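Fucolectin-related protein (Streptococcus pneumoniae, PDB 2WMF) probably hydrolyses fucosylated blood-group antigen glycans of the host, as the catalytic module of a family 98 glycoside hydrolase. Local coordinates at residues Trp153-Gln158 / Lys184-Thr189; Pro161-Tyr166 / Ala175-His180; Glu343-Ser348 / Ile377-Asp382; Glu188-Met191 / Thr195-Glu198; Pro80-Val83 / Thr87-Ile90. All coordinates share one frame; numbering follows the deposited sequence.

Contact 1 of 5, residues Trp153-Gln158 / Lys184-Thr189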
# COMPACT_ATOMS: atom_id res chain seq x y z
N TRP A 153 -6.75 6.98 -17.19
CA TRP A 153 -7.20 6.59 -18.52
C TRP A 153 -8.22 7.52 -19.16
O TRP A 153 -8.68 7.28 -20.30
CB TRP A 153 -7.74 5.15 -18.50
CG TRP A 153 -8.91 4.94 -17.58
CD1 TRP A 153 -8.85 4.69 -16.24
CD2 TRP A 153 -10.32 4.96 -17.92
NE1 TRP A 153 -10.12 4.58 -15.72
CE2 TRP A 153 -11.04 4.71 -16.74
CE3 TRP A 153 -11.04 5.14 -19.12
CZ2 TRP A 153 -12.43 4.64 -16.71
CZ3 TRP A 153 -12.44 5.06 -19.07
CH2 TRP A 153 -13.12 4.84 -17.88
N ILE A 154 -8.55 8.59 -18.45
CA ILE A 154 -9.71 9.43 -18.82
C ILE A 154 -9.54 10.86 -18.27
O ILE A 154 -10.45 11.45 -17.68
CB ILE A 154 -11.03 8.71 -18.43
CG1 ILE A 154 -12.27 9.40 -18.97
CG2 ILE A 154 -11.14 8.48 -16.91
CD1 ILE A 154 -13.42 8.41 -19.22
N TYR A 155 -8.34 11.39 -18.44
CA TYR A 155 -7.99 12.69 -17.88
C TYR A 155 -8.77 13.81 -18.60
O TYR A 155 -8.98 13.78 -19.82
CB TYR A 155 -6.50 12.94 -18.01
CG TYR A 155 -6.10 14.30 -17.48
CD1 TYR A 155 -6.10 14.54 -16.11
CD2 TYR A 155 -5.77 15.38 -18.34
CE1 TYR A 155 -5.77 15.80 -15.60
CE2 TYR A 155 -5.42 16.65 -17.81
CZ TYR A 155 -5.42 16.82 -16.43
OH TYR A 155 -5.12 18.06 -15.79
N ASN A 156 -9.14 14.84 -17.84
CA ASN A 156 -9.59 16.12 -18.42
C ASN A 156 -9.20 17.27 -17.49
O ASN A 156 -8.82 17.05 -16.33
CB ASN A 156 -11.09 16.11 -18.73
CG ASN A 156 -11.94 16.09 -17.48
OD1 ASN A 156 -11.91 17.06 -16.70
ND2 ASN A 156 -12.68 15.01 -17.26
N ASN A 157 -9.27 18.48 -18.01
CA ASN A 157 -8.72 19.65 -17.31
C ASN A 157 -9.59 20.19 -16.16
O ASN A 157 -9.20 21.16 -15.50
CB ASN A 157 -8.41 20.77 -18.29
CG ASN A 157 -9.64 21.36 -18.96
OD1 ASN A 157 -10.79 21.28 -18.46
ND2 ASN A 157 -9.42 21.99 -20.13
N GLN A 158 -10.75 19.59 -15.92
CA GLN A 158 -11.60 19.98 -14.77
C GLN A 158 -11.27 19.24 -13.45
O GLN A 158 -11.70 19.65 -12.37
CB GLN A 158 -13.08 19.80 -15.10
CG GLN A 158 -13.56 20.59 -16.30
CD GLN A 158 -15.07 20.57 -16.50
OE1 GLN A 158 -15.86 20.45 -15.55
NE2 GLN A 158 -15.49 20.73 -17.76
N LYS A 184 3.42 8.56 -14.07
CA LYS A 184 4.31 9.71 -13.96
C LYS A 184 3.71 10.94 -14.66
O LYS A 184 3.61 12.01 -14.08
CB LYS A 184 5.68 9.41 -14.55
CG LYS A 184 6.46 8.24 -13.88
CD LYS A 184 7.49 7.62 -14.81
CE LYS A 184 8.03 6.28 -14.34
NZ LYS A 184 8.55 5.38 -15.46
N TRP A 185 3.36 10.80 -15.94
CA TRP A 185 2.83 11.95 -16.72
C TRP A 185 1.58 12.52 -16.02
O TRP A 185 1.36 13.73 -16.02
CB TRP A 185 2.51 11.51 -18.17
CG TRP A 185 1.32 10.64 -18.23
CD1 TRP A 185 1.27 9.26 -18.05
CD2 TRP A 185 -0.04 11.06 -18.38
NE1 TRP A 185 -0.05 8.83 -18.06
CE2 TRP A 185 -0.86 9.91 -18.27
CE3 TRP A 185 -0.66 12.31 -18.59
CZ2 TRP A 185 -2.24 9.98 -18.38
CZ3 TRP A 185 -2.06 12.36 -18.67
CH2 TRP A 185 -2.81 11.22 -18.54
N PHE A 186 0.77 11.64 -15.42
CA PHE A 186 -0.50 12.02 -14.83
C PHE A 186 -0.25 12.93 -13.62
O PHE A 186 -0.79 14.03 -13.51
CB PHE A 186 -1.34 10.78 -14.44
CG PHE A 186 -2.65 11.14 -13.84
CD1 PHE A 186 -3.77 11.34 -14.62
CD2 PHE A 186 -2.75 11.38 -12.47
CE1 PHE A 186 -4.98 11.76 -14.10
CE2 PHE A 186 -3.98 11.80 -11.91
CZ PHE A 186 -5.10 12.02 -12.74
N TRP A 187 0.54 12.44 -12.68
CA TRP A 187 0.82 13.23 -11.50
C TRP A 187 1.60 14.51 -11.85
O TRP A 187 1.40 15.57 -11.19
CB TRP A 187 1.55 12.40 -10.42
CG TRP A 187 0.63 11.51 -9.66
CD1 TRP A 187 0.68 10.16 -9.59
CD2 TRP A 187 -0.46 11.91 -8.80
NE1 TRP A 187 -0.32 9.68 -8.77
CE2 TRP A 187 -1.04 10.74 -8.29
CE3 TRP A 187 -1.01 13.14 -8.44
CZ2 TRP A 187 -2.14 10.75 -7.41
CZ3 TRP A 187 -2.13 13.17 -7.61
CH2 TRP A 187 -2.67 11.98 -7.09
N GLU A 188 2.47 14.44 -12.85
CA GLU A 188 3.16 15.66 -13.31
C GLU A 188 2.10 16.70 -13.76
O GLU A 188 2.17 17.90 -13.46
CB GLU A 188 4.13 15.33 -14.45
CG GLU A 188 5.38 14.66 -14.01
CD GLU A 188 6.21 14.04 -15.12
OE1 GLU A 188 5.87 14.23 -16.34
OE2 GLU A 188 7.23 13.41 -14.77
N THR A 189 1.08 16.21 -14.45
CA THR A 189 0.06 17.07 -15.02
C THR A 189 -0.81 17.68 -13.94
O THR A 189 -1.11 18.90 -13.96
CB THR A 189 -0.78 16.28 -16.08
OG1 THR A 189 0.09 15.89 -17.15
CG2 THR A 189 -1.85 17.14 -16.68
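With CG opposite the backbone N in both Y155 (chi1 178°) and F186, each ring swings out past its own carbonyl carbon and the two converge between loop 153-158 and helix 184-189. Their nearest atoms are Y155 CD1 and F186 CE1, 3.6 Å apart; the planes stand almost perpendicular, at 89°, but the approach is oblique and the centroids are 5.8 Å apart. W185 follows another path, chi1 72° setting its CG between the backbone N and the carbonyl carbon, and the indole brings CH2 to 4.1 Å from Y155 CB, which sits at the edge of the ring near its plane. CB of the following residue, F186, sits over the centre of one face of that indole. The helix is the one that follows strand 176-180 in a beta/alpha barrel of eight parallel strands, and the loop is the connection from strand 143-149 to helix 159-172, so Y155 lies against the first turns of helix 184-192, one beta-alpha unit further on. Further along its ring, Y155 meets T189: CG2 of T189 is 3.5 Å from Y155 OH and nearly as close to CZ. T189 OG1 is turned back to its own helix, donating to W185 O over 2.7 Å; T189 N reaches the same oxygen from the opposite face of its plane. The indole NE1 of W185 bonds to E183.

Contact 2 of 5, residues Pro161-Tyr166 / Ala175-His180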
# COMPACT_ATOMS: atom_id res chain seq x y z
N PRO A 161 -8.87 21.38 -10.90
CA PRO A 161 -9.62 22.49 -10.25
C PRO A 161 -10.80 22.06 -9.37
O PRO A 161 -11.05 22.63 -8.26
CB PRO A 161 -10.08 23.35 -11.45
CG PRO A 161 -9.32 22.91 -12.56
CD PRO A 161 -8.85 21.52 -12.36
N HIS A 162 -11.52 21.03 -9.79
CA HIS A 162 -12.65 20.56 -8.99
C HIS A 162 -12.11 19.99 -7.67
O HIS A 162 -12.71 20.15 -6.63
CB HIS A 162 -13.51 19.54 -9.71
CG HIS A 162 -14.34 20.12 -10.81
ND1 HIS A 162 -15.21 19.36 -11.56
CD2 HIS A 162 -14.41 21.38 -11.28
CE1 HIS A 162 -15.79 20.14 -12.47
NE2 HIS A 162 -15.34 21.38 -12.31
N SER A 163 -11.02 19.24 -7.75
CA SER A 163 -10.38 18.66 -6.56
C SER A 163 -9.94 19.76 -5.59
O SER A 163 -10.15 19.65 -4.36
CB SER A 163 -9.20 17.73 -6.97
OG SER A 163 -9.66 16.57 -7.67
N ALA A 164 -9.39 20.83 -6.14
CA ALA A 164 -8.96 22.00 -5.36
C ALA A 164 -10.14 22.61 -4.58
O ALA A 164 -10.00 22.97 -3.40
CB ALA A 164 -8.28 23.04 -6.27
N LYS A 165 -11.30 22.69 -5.23
CA LYS A 165 -12.47 23.27 -4.55
C LYS A 165 -12.93 22.36 -3.43
O LYS A 165 -13.25 22.83 -2.33
CB LYS A 165 -13.60 23.52 -5.53
CG LYS A 165 -14.80 24.20 -4.88
CD LYS A 165 -14.56 25.70 -4.52
CE LYS A 165 -15.40 26.09 -3.34
NZ LYS A 165 -14.76 25.46 -2.13
N TYR A 166 -12.97 21.06 -3.68
CA TYR A 166 -13.37 20.15 -2.60
C TYR A 166 -12.36 20.14 -1.45
O TYR A 166 -12.76 20.10 -0.26
CB TYR A 166 -13.55 18.73 -3.11
CG TYR A 166 -14.74 18.49 -4.04
CD1 TYR A 166 -16.06 18.85 -3.68
CD2 TYR A 166 -14.53 17.88 -5.26
CE1 TYR A 166 -17.12 18.59 -4.55
CE2 TYR A 166 -15.56 17.59 -6.09
CZ TYR A 166 -16.85 17.95 -5.77
OH TYR A 166 -17.86 17.65 -6.66
N ALA A 175 -11.35 18.22 7.61
CA ALA A 175 -11.47 16.95 6.94
C ALA A 175 -10.31 16.70 5.99
O ALA A 175 -9.44 17.58 5.78
CB ALA A 175 -12.81 16.90 6.20
N HIS A 176 -10.28 15.49 5.41
CA HIS A 176 -9.23 15.12 4.42
C HIS A 176 -9.81 14.84 3.03
O HIS A 176 -10.84 14.18 2.90
CB HIS A 176 -8.46 13.89 4.89
CG HIS A 176 -7.52 14.15 6.03
ND1 HIS A 176 -7.89 14.00 7.36
CD2 HIS A 176 -6.23 14.55 6.03
CE1 HIS A 176 -6.86 14.32 8.12
NE2 HIS A 176 -5.83 14.65 7.34
N PHE A 177 -9.11 15.33 2.02
CA PHE A 177 -9.35 15.01 0.62
C PHE A 177 -8.26 14.01 0.24
O PHE A 177 -7.06 14.31 0.34
CB PHE A 177 -9.25 16.26 -0.25
CG PHE A 177 -9.62 16.03 -1.73
CD1 PHE A 177 -10.93 16.12 -2.13
CD2 PHE A 177 -8.64 15.65 -2.66
CE1 PHE A 177 -11.30 15.91 -3.45
CE2 PHE A 177 -8.98 15.44 -3.97
CZ PHE A 177 -10.31 15.55 -4.38
N ILE A 178 -8.70 12.84 -0.20
CA ILE A 178 -7.77 11.71 -0.51
C ILE A 178 -7.88 11.40 -2.01
O ILE A 178 -8.96 11.01 -2.48
CB ILE A 178 -8.06 10.46 0.33
CG1 ILE A 178 -8.01 10.82 1.83
CG2 ILE A 178 -7.04 9.31 -0.01
CD1 ILE A 178 -8.19 9.64 2.75
N TRP A 179 -6.76 11.57 -2.71
CA TRP A 179 -6.72 11.39 -4.18
C TRP A 179 -5.85 10.17 -4.55
O TRP A 179 -4.64 10.23 -4.39
CB TRP A 179 -6.18 12.66 -4.87
CG TRP A 179 -6.37 12.70 -6.37
CD1 TRP A 179 -6.60 11.63 -7.21
CD2 TRP A 179 -6.35 13.86 -7.20
NE1 TRP A 179 -6.70 12.06 -8.50
CE2 TRP A 179 -6.54 13.43 -8.53
CE3 TRP A 179 -6.16 15.23 -6.95
CZ2 TRP A 179 -6.59 14.33 -9.60
CZ3 TRP A 179 -6.20 16.12 -7.98
CH2 TRP A 179 -6.40 15.66 -9.31
N HIS A 180 -6.47 9.09 -5.03
CA HIS A 180 -5.74 7.90 -5.49
C HIS A 180 -5.63 7.96 -7.01
O HIS A 180 -6.65 8.02 -7.74
CB HIS A 180 -6.50 6.60 -5.14
CG HIS A 180 -6.50 6.24 -3.68
ND1 HIS A 180 -5.40 5.71 -3.04
CD2 HIS A 180 -7.50 6.26 -2.77
CE1 HIS A 180 -5.72 5.44 -1.78
NE2 HIS A 180 -6.98 5.75 -1.59
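S163 and F177 meet where helix 161-166 lies over strand 176-180; the axes of these short segments approach to 9.6 Å and run 154° apart, roughly antiparallel. From CB outward, S163 works between two aromatic rings. Its CB is 3.6 Å from F177 CZ and equally near W179 CZ3. Its OG, placed beside the backbone N by chi1 of -67°, lies over one face of the W179 indole, toward the rim, 3.5 Å from W179 CZ3, and is just as close to F177 CZ. The same residue's carbonyl O stands over one face of the F177 ring. One helical turn on, Y166 CB touches F177 CE1 at 3.6 Å, while the rest of that side chain leads away to bond through OH with V128 and T127. The helix is the crossover of the beta-alpha-beta unit that joins strand 143-149 to strand 176-180 in the barrel, and F177 and W179 are residues of the strand's helix-facing side. No hydrogen bond crosses this buried contact. The serine hydroxyl bonds to L159 O of its own helix, with a weak second bond to N148 ND2, so its small polar tip can rest against two rings while cohesion comes from van der Waals contact.

Contact 3 of 5, residues Glu343-Ser348 / Ile377-Asp382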
# COMPACT_ATOMS: atom_id res chain seq x y z
N GLU A 343 14.51 20.18 -15.51
CA GLU A 343 15.24 20.24 -16.81
C GLU A 343 14.92 18.99 -17.64
O GLU A 343 15.81 18.39 -18.27
CB GLU A 343 16.76 20.40 -16.61
CG GLU A 343 17.10 21.60 -15.77
CD GLU A 343 18.55 21.73 -15.33
OE1 GLU A 343 19.45 20.97 -15.74
OE2 GLU A 343 18.75 22.65 -14.49
N GLY A 344 13.64 18.59 -17.61
CA GLY A 344 13.18 17.38 -18.25
C GLY A 344 12.63 16.43 -17.22
O GLY A 344 13.20 16.31 -16.15
N ARG A 345 11.56 15.71 -17.54
CA ARG A 345 10.73 15.04 -16.54
C ARG A 345 10.99 13.54 -16.51
O ARG A 345 11.38 12.92 -17.51
CB ARG A 345 9.25 15.31 -16.77
CG ARG A 345 8.92 16.80 -16.71
CD ARG A 345 7.72 17.22 -17.54
NE ARG A 345 7.70 18.68 -17.56
CZ ARG A 345 8.47 19.46 -18.32
NH1 ARG A 345 9.29 18.93 -19.22
NH2 ARG A 345 8.45 20.78 -18.15
N ILE A 346 10.78 12.96 -15.34
CA ILE A 346 10.98 11.51 -15.15
C ILE A 346 10.06 10.70 -16.11
O ILE A 346 10.42 9.57 -16.52
CB ILE A 346 10.79 11.10 -13.66
CG1 ILE A 346 11.37 9.70 -13.43
CG2 ILE A 346 9.30 11.18 -13.20
CD1 ILE A 346 12.86 9.65 -13.57
N SER A 347 8.93 11.27 -16.51
CA SER A 347 8.04 10.60 -17.53
C SER A 347 8.72 10.38 -18.87
O SER A 347 8.24 9.58 -19.69
CB SER A 347 6.76 11.43 -17.76
OG SER A 347 7.08 12.76 -18.07
N SER A 348 9.80 11.11 -19.12
CA SER A 348 10.59 10.93 -20.35
C SER A 348 11.85 10.07 -20.16
O SER A 348 12.66 9.98 -21.10
CB SER A 348 10.97 12.28 -20.93
OG SER A 348 11.99 12.83 -20.13
N ILE A 377 11.21 15.28 -7.43
CA ILE A 377 10.63 16.57 -7.07
C ILE A 377 10.04 17.22 -8.34
O ILE A 377 10.67 17.30 -9.38
CB ILE A 377 11.68 17.51 -6.42
CG1 ILE A 377 12.45 16.80 -5.28
CG2 ILE A 377 10.97 18.81 -5.89
CD1 ILE A 377 11.54 16.26 -4.15
N HIS A 378 8.82 17.72 -8.21
CA HIS A 378 8.06 18.29 -9.33
C HIS A 378 8.69 19.60 -9.82
O HIS A 378 9.33 20.35 -9.05
CB HIS A 378 6.63 18.51 -8.86
CG HIS A 378 5.66 18.78 -9.96
ND1 HIS A 378 5.42 20.05 -10.45
CD2 HIS A 378 4.83 17.94 -10.63
CE1 HIS A 378 4.49 19.97 -11.40
NE2 HIS A 378 4.10 18.70 -11.51
N GLU A 379 8.50 19.90 -11.11
CA GLU A 379 9.05 21.10 -11.71
C GLU A 379 8.60 22.42 -11.08
O GLU A 379 9.30 23.43 -11.22
CB GLU A 379 8.71 21.13 -13.21
CG GLU A 379 7.25 21.31 -13.52
CD GLU A 379 6.88 20.79 -14.90
OE1 GLU A 379 6.84 21.65 -15.82
OE2 GLU A 379 6.64 19.58 -15.05
N LYS A 380 7.43 22.41 -10.44
CA LYS A 380 6.86 23.62 -9.84
C LYS A 380 7.56 24.03 -8.53
O LYS A 380 7.38 25.16 -8.03
CB LYS A 380 5.36 23.45 -9.65
CG LYS A 380 4.57 23.52 -10.93
CD LYS A 380 4.51 24.98 -11.49
CE LYS A 380 3.76 25.11 -12.81
NZ LYS A 380 4.44 24.37 -13.92
N ILE A 381 8.36 23.11 -7.98
CA ILE A 381 9.25 23.40 -6.84
C ILE A 381 10.57 23.99 -7.39
O ILE A 381 11.27 23.34 -8.17
CB ILE A 381 9.55 22.13 -6.00
CG1 ILE A 381 8.24 21.45 -5.53
CG2 ILE A 381 10.45 22.49 -4.79
CD1 ILE A 381 7.31 22.32 -4.65
N ASP A 382 10.92 25.20 -6.99
CA ASP A 382 12.20 25.79 -7.41
C ASP A 382 13.43 25.07 -6.87
O ASP A 382 13.40 24.47 -5.79
CB ASP A 382 12.30 27.27 -6.98
CG ASP A 382 11.22 28.14 -7.56
OD1 ASP A 382 10.44 27.71 -8.46
OD2 ASP A 382 11.14 29.30 -7.08
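R345 NE donates to E379 OE2 over 2.9 Å, and R345 NH2 to E379 OE1 over 3.0 Å, a salt bridge in which the guanidinium grips side-on, one nitrogen to each carboxylate oxygen. The bond from NH2 is the straighter, 167° at the hydrogen against 145° for NE. The two flat groups are not coplanar: their planes differ by 55°, and both oxygens are met from above the carboxylate plane, although OE1 lies in the guanidinium plane. E379 CG sits between its backbone N and carbonyl carbon, and an extended chain beyond it carries the carboxylate across to R345. E379 stands in a type I turn from H378 to I381, in the loop between strand 376-377 and helix 383-389; R345 directly precedes the short 3-10 segment 346-348. R345 O receives both S348 N and S348 OG, the latter at 2.7 Å. Both loops also reach helix 184-192 of the barrel, S347 OG bonding to a carboxylate oxygen of E188 and H378 NE2 to its carbonyl. The link itself is a charged, doubly hydrogen-bonded pair at the surface, where solvent would probably weaken its charge attraction; the two-point grip still restrains rotation of both end groups.

Contact 4 of 5, residues Glu188-Met191 / Thr195-Glu198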
# COMPACT_ATOMS: atom_id res chain seq x y z
N GLU A 188 2.47 14.44 -12.85
CA GLU A 188 3.16 15.66 -13.31
C GLU A 188 2.10 16.70 -13.76
O GLU A 188 2.17 17.90 -13.46
CB GLU A 188 4.13 15.33 -14.45
CG GLU A 188 5.38 14.66 -14.01
CD GLU A 188 6.21 14.04 -15.12
OE1 GLU A 188 5.87 14.23 -16.34
OE2 GLU A 188 7.23 13.41 -14.77
N THR A 189 1.08 16.21 -14.45
CA THR A 189 0.06 17.07 -15.02
C THR A 189 -0.81 17.68 -13.94
O THR A 189 -1.11 18.90 -13.96
CB THR A 189 -0.78 16.28 -16.08
OG1 THR A 189 0.09 15.89 -17.15
CG2 THR A 189 -1.85 17.14 -16.68
N ILE A 190 -1.17 16.88 -12.95
CA ILE A 190 -2.02 17.39 -11.85
C ILE A 190 -1.36 18.56 -11.14
O ILE A 190 -2.01 19.58 -10.91
CB ILE A 190 -2.40 16.27 -10.82
CG1 ILE A 190 -3.22 15.18 -11.55
CG2 ILE A 190 -3.08 16.81 -9.56
CD1 ILE A 190 -4.33 15.65 -12.36
N MET A 191 -0.10 18.41 -10.75
CA MET A 191 0.57 19.45 -9.96
C MET A 191 1.08 20.64 -10.80
O MET A 191 1.44 21.68 -10.26
CB MET A 191 1.63 18.84 -9.02
CG MET A 191 1.99 19.68 -7.79
SD MET A 191 0.59 20.00 -6.70
CE MET A 191 0.44 18.43 -5.79
N THR A 195 -4.38 25.94 -10.23
CA THR A 195 -5.41 25.92 -9.18
C THR A 195 -5.08 24.88 -8.11
O THR A 195 -5.14 25.14 -6.91
CB THR A 195 -6.82 25.71 -9.77
OG1 THR A 195 -7.06 26.65 -10.84
CG2 THR A 195 -7.96 25.87 -8.67
N PHE A 196 -4.75 23.67 -8.54
CA PHE A 196 -4.44 22.60 -7.61
C PHE A 196 -3.11 22.81 -6.89
O PHE A 196 -2.99 22.52 -5.69
CB PHE A 196 -4.52 21.21 -8.26
CG PHE A 196 -4.60 20.13 -7.24
CD1 PHE A 196 -5.78 19.93 -6.53
CD2 PHE A 196 -3.49 19.35 -6.90
CE1 PHE A 196 -5.87 18.99 -5.54
CE2 PHE A 196 -3.58 18.41 -5.89
CZ PHE A 196 -4.77 18.20 -5.23
N PHE A 197 -2.10 23.32 -7.60
CA PHE A 197 -0.81 23.65 -6.97
C PHE A 197 -0.99 24.68 -5.85
O PHE A 197 -0.48 24.50 -4.71
CB PHE A 197 0.21 24.06 -8.02
CG PHE A 197 1.56 24.42 -7.47
CD1 PHE A 197 2.34 23.47 -6.80
CD2 PHE A 197 2.10 25.69 -7.66
CE1 PHE A 197 3.59 23.80 -6.32
CE2 PHE A 197 3.35 26.01 -7.18
CZ PHE A 197 4.10 25.07 -6.52
N GLU A 198 -1.73 25.75 -6.13
CA GLU A 198 -2.04 26.76 -5.13
C GLU A 198 -2.82 26.16 -3.94
O GLU A 198 -2.50 26.43 -2.76
CB GLU A 198 -2.82 27.92 -5.75
CG GLU A 198 -3.45 28.86 -4.76
CD GLU A 198 -2.49 29.81 -4.10
OE1 GLU A 198 -2.95 30.55 -3.19
OE2 GLU A 198 -1.31 29.87 -4.49
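M191 folds its tail into the angle between F196 and F197, where helix 184-192 gives way to helix 194-203. Bends at chi2 (60°) and chi3 (79°) turn the thioether toward the start of the second helix, so that successive atoms of one side chain serve two rings. The sulfur meets the edge of F197, in the ring plane, with SD 3.9 Å from CD1 of F197 and 5.3 Å from the ring centroid. The terminal methyl goes the other way: M191 CE lies at the edge of the F196 ring, 4.0 Å from F196 CE2. SD makes a Met-aromatic contact with each ring, the one to F196 oblique, 5.4 Å from its centroid and 71° off the ring normal. The methyl branch of I190 is a further bump, its CG2 3.7 Å from F196 CD2, so the F196 rim beds into a hollow between the I190 methyl and the methionine end. F197 CB fits against the backbone instead, 3.5 Å from M191 O. The two consecutive phenylalanines diverge: F196 packs between helix 159-172 and the barrel strands, touching A160, A164 and L207 and standing edge-to-face with W179, while F197 follows the other flank of the methionine. F196 N is bonded to D193 OD2 in the tight connection. No hydrogen bond joins the two segments; dispersion between polarisable sulfur, methyl groups and ring edges holds the corner between the helices.

Contact 5 of 5, residues Pro80-Val83 / Thr87-Ile90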
# COMPACT_ATOMS: atom_id res chain seq x y z
N PRO A 80 -20.20 4.84 -4.20
CA PRO A 80 -21.57 4.65 -4.65
C PRO A 80 -21.71 3.56 -5.71
O PRO A 80 -22.79 2.96 -5.82
CB PRO A 80 -21.97 6.04 -5.19
CG PRO A 80 -20.65 6.70 -5.57
CD PRO A 80 -19.66 6.17 -4.55
N ALA A 81 -20.64 3.30 -6.46
CA ALA A 81 -20.57 2.09 -7.32
C ALA A 81 -21.82 1.93 -8.19
O ALA A 81 -22.08 2.79 -9.01
CB ALA A 81 -20.31 0.84 -6.46
N LYS A 82 -22.64 0.89 -7.97
CA LYS A 82 -23.76 0.58 -8.91
C LYS A 82 -24.91 1.58 -8.83
O LYS A 82 -25.77 1.59 -9.70
CB LYS A 82 -24.30 -0.83 -8.68
CG LYS A 82 -23.30 -1.95 -8.93
CD LYS A 82 -23.92 -3.27 -8.58
CE LYS A 82 -24.98 -3.69 -9.62
NZ LYS A 82 -25.63 -4.98 -9.18
N VAL A 83 -24.92 2.41 -7.81
CA VAL A 83 -25.90 3.50 -7.68
C VAL A 83 -25.67 4.55 -8.77
O VAL A 83 -26.61 5.23 -9.18
CB VAL A 83 -25.84 4.13 -6.26
CG1 VAL A 83 -26.66 5.43 -6.17
CG2 VAL A 83 -26.31 3.11 -5.23
N THR A 87 -23.05 5.03 -15.76
CA THR A 87 -21.97 4.08 -15.62
C THR A 87 -21.65 3.78 -14.15
O THR A 87 -21.39 4.73 -13.37
CB THR A 87 -20.70 4.64 -16.29
OG1 THR A 87 -20.99 5.06 -17.63
CG2 THR A 87 -19.60 3.60 -16.31
N SER A 88 -21.67 2.49 -13.78
CA SER A 88 -21.27 2.07 -12.43
C SER A 88 -19.91 2.69 -12.07
O SER A 88 -18.98 2.72 -12.89
CB SER A 88 -21.21 0.54 -12.31
OG SER A 88 -20.72 0.12 -11.03
N CYS A 89 -19.83 3.22 -10.86
CA CYS A 89 -18.65 3.83 -10.24
C CYS A 89 -18.29 5.22 -10.69
O CYS A 89 -17.32 5.79 -10.16
CB CYS A 89 -17.40 2.93 -10.31
SG CYS A 89 -17.55 1.35 -9.43
N ILE A 90 -19.03 5.78 -11.65
CA ILE A 90 -18.76 7.14 -12.14
C ILE A 90 -19.82 8.09 -11.56
O ILE A 90 -20.97 8.05 -11.99
CB ILE A 90 -18.70 7.22 -13.70
CG1 ILE A 90 -17.69 6.18 -14.22
CG2 ILE A 90 -18.32 8.63 -14.17
CD1 ILE A 90 -17.33 6.28 -15.72
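A81 and C89 come together as neighbouring backbones in one loop, the connection from strand 74-79 to helix 95-111, with CA atoms 3.9 Å apart. Each side is curled on itself: V83 N bonds to P80 O, and a type II turn from T87 to I90 is closed by I90 N to T87 O. A81 has a positive phi (50°), and so has C89, at the third position of its turn. Between them runs the one hydrogen bond of the contact, C89 N to A81 O, 2.9 Å long and 165° at the hydrogen. The donor sits above the carbonyl plane, 50° out of it. S88 CA adds a weaker CH...O approach to A81 O at 3.6 Å. Of the side chains, S88 contributes OG, set opposite its backbone N, which lies 3.5 Å from A81 C and near K82 CG. C89 SG passes alongside A81, 3.8 Å from its CA and slightly farther from CB. K82 leads away, bent at chi3, and its NZ bonds to N47 OD1 and W504 O. The loop follows strand 74-79, the second of the barrel, and W504, which also touches S88 and C89, joins it to a part distant in sequence. A single backbone bond, reached off the carbonyl plane, draws the two arms together, and the small side chains at positions 81, 88 and 89 are consistent with so close an approach of the main chains.

Contacts 1, 2 and 4 form one continuous patch on the barrel. Contacts 1 and 4 share E188 and T189 of helix 184-192, and Y155 CE1 touches I190 CD1 at 3.6 Å. Contact 2 joins both through W179: its CH2 is 3.5 Å from I190 CG2, its CE3 3.7 Å from F196 CZ, and its CZ2 4.2 Å from F186 CZ. Contact 3, in the C-terminal family region, reaches the same helix through E188 (OE1 to S347 OG 2.6 Å, O to H378 NE2 2.9 Å). Contact 5 touches none of the others; its nearest atoms come within about 5 Å of contact 1, while its centre is about 35 Å from that of contact 3.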